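Acetyltransferase, GNAT family (PDB 2OH1) probably transfers an acetyl group from acetyl-CoA to an acceptor that has not been identified, as a member of the GNAT acetyltransferase family. Local coordinates at residues H56-E59 against Q60-L64. Residues are numbered along the deposited sequence; the frame is centred on the assembly and turned at random.
Sequences HNIE and QRIEL
Asn57 and Arg61 meet at the start of the short helix 58-63, a local i to i+4 contact in a helix of about one and a half turns, just before strand 67-71. The helical backbone bonds are regular: Arg61 N donates to Asn57 O at 3.0 Å with an N-H...O angle of 167°, and Ile62 N and Glu63 N reach Ile58 O and Glu59 O in the same way. Asn57 O also receives a weak, strongly bent bond from Gln60 N, 3.1 Å away. Asn57 sits at the N-cap but does not cap the helix with its amide; ND2 is hydrogen-bonded to Asp54. Bends at chi2 (-80°) and chi3 (82°) fold the Arg61 chain back toward the helix start, bringing NH1 to 3.7 Å from Asn57 CB. The guanidinium forms salt bridges through NH1 to Asp54 and through NE to Glu66; these two acids, one before and one after the helix, probably offset its charge and that of the nearby Arg84. On the buried side, Ile58 CG1 lies 4.2 Å from CD1 of Ile62, one turn later, and Ile58 CD1 approaches Arg61 CB at the same distance. Ile58 continues onto Ile27 and Met31 of helix 24-40 and Val67 of strand 67-71, while Ile62 rests on Ala19 and Pro21. The result is a short amphipathic alpha-helix, its apolar side packed against the N-terminal half of the GNAT fold.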
loop_
_atom_site.group_PDB
_atom_site.type_symbol
_atom_site.label_atom_id
_atom_site.label_comp_id
_atom_site.label_asym_id
_atom_site.label_seq_id
_atom_site.Cartn_x
_atom_site.Cartn_y
_atom_site.Cartn_z
ATOM N N HIS A 56 9.313 13.137 -0.795
ATOM C CA HIS A 56 9.327 14.474 -1.399
ATOM C C HIS A 56 7.939 15.135 -1.401
ATOM O O HIS A 56 7.865 16.347 -1.461
ATOM C CB HIS A 56 9.895 14.414 -2.793
ATOM C CG HIS A 56 11.330 14.023 -2.793
ATOM N ND1 HIS A 56 12.319 14.892 -2.371
ATOM C CD2 HIS A 56 11.938 12.839 -3.044
ATOM C CE1 HIS A 56 13.485 14.276 -2.453
ATOM N NE2 HIS A 56 13.286 13.030 -2.854
ATOM N N ASN A 57 6.873 14.312 -1.356
ATOM C CA ASN A 57 5.512 14.820 -1.443
ATOM C C ASN A 57 4.665 14.348 -0.270
ATOM O O ASN A 57 3.415 14.330 -0.371
ATOM C CB ASN A 57 4.883 14.291 -2.737
ATOM C CG ASN A 57 5.709 14.659 -3.946
ATOM O OD1 ASN A 57 5.751 15.854 -4.314
ATOM N ND2 ASN A 57 6.428 13.676 -4.510
ATOM N N ILE A 58 5.312 14.019 0.841
ATOM C CA ILE A 58 4.570 13.493 1.974
ATOM C C ILE A 58 3.486 14.439 2.491
ATOM O O ILE A 58 2.398 13.983 2.905
ATOM C CB ILE A 58 5.533 13.060 3.092
ATOM C CG1 ILE A 58 4.795 12.243 4.156
ATOM C CG2 ILE A 58 6.318 14.250 3.584
ATOM C CD1 ILE A 58 4.047 10.985 3.629
ATOM N N GLU A 59 3.712 15.749 2.418
ATOM C CA GLU A 59 2.695 16.697 2.943
ATOM C C GLU A 59 1.426 16.601 2.111
ATOM O O GLU A 59 0.312 16.664 2.662
ATOM C CB GLU A 59 3.245 18.108 3.035
ATOM C CG GLU A 59 4.375 18.189 4.064
ATOM C CD GLU A 59 4.915 19.581 4.328
ATOM O OE1 GLU A 59 4.096 20.519 4.490
ATOM O OE2 GLU A 59 6.173 19.719 4.435
ATOM N N GLN A 60 1.564 16.451 0.806
ATOM C CA GLN A 60 0.381 16.369 -0.030
ATOM C C GLN A 60 -0.271 14.989 0.096
ATOM O O GLN A 60 -1.502 14.868 0.050
ATOM C CB GLN A 60 0.725 16.691 -1.489
ATOM C CG GLN A 60 -0.472 16.758 -2.395
ATOM C CD GLN A 60 -1.297 18.038 -2.190
ATOM O OE1 GLN A 60 -0.922 18.934 -1.427
ATOM N NE2 GLN A 60 -2.434 18.112 -2.878
ATOM N N ARG A 61 0.522 13.955 0.300
ATOM C CA ARG A 61 -0.090 12.636 0.654
ATOM C C ARG A 61 -0.975 12.746 1.917
ATOM O O ARG A 61 -2.120 12.289 1.941
ATOM C CB ARG A 61 0.931 11.552 0.891
ATOM C CG ARG A 61 1.800 11.250 -0.279
ATOM C CD ARG A 61 1.134 10.331 -1.325
ATOM N NE ARG A 61 0.284 11.060 -2.195
ATOM C CZ ARG A 61 0.670 11.914 -3.134
ATOM N NH1 ARG A 61 1.971 12.134 -3.379
ATOM N NH2 ARG A 61 -0.245 12.538 -3.864
ATOM N N ILE A 62 -0.469 13.410 2.942
ATOM C CA ILE A 62 -1.237 13.649 4.174
ATOM C C ILE A 62 -2.475 14.509 3.923
ATOM O O ILE A 62 -3.608 14.147 4.317
ATOM C CB ILE A 62 -0.301 14.217 5.283
ATOM C CG1 ILE A 62 0.693 13.206 5.755
ATOM C CG2 ILE A 62 -1.126 14.752 6.469
ATOM C CD1 ILE A 62 1.788 13.810 6.599
ATOM N N GLU A 63 -2.328 15.603 3.190
ATOM C CA GLU A 63 -3.430 16.462 2.895
ATOM C C GLU A 63 -4.566 15.775 2.167
ATOM O O GLU A 63 -5.745 16.054 2.416
ATOM C CB GLU A 63 -2.964 17.595 2.043
ATOM C CG GLU A 63 -4.037 18.598 1.776
ATOM C CD GLU A 63 -3.499 19.964 1.908
ATOM O OE1 GLU A 63 -3.274 20.382 3.069
ATOM O OE2 GLU A 63 -3.271 20.587 0.850
ATOM N N LEU A 64 -4.208 14.897 1.254
ATOM C CA LEU A 64 -5.194 14.231 0.442
ATOM C C LEU A 64 -5.766 12.963 1.068
ATOM O O LEU A 64 -6.655 12.299 0.479
ATOM C CB LEU A 64 -4.546 13.837 -0.877
ATOM C CG LEU A 64 -4.121 14.992 -1.793
ATOM C CD1 LEU A 64 -3.284 14.476 -2.970
ATOM C CD2 LEU A 64 -5.354 15.791 -2.252
#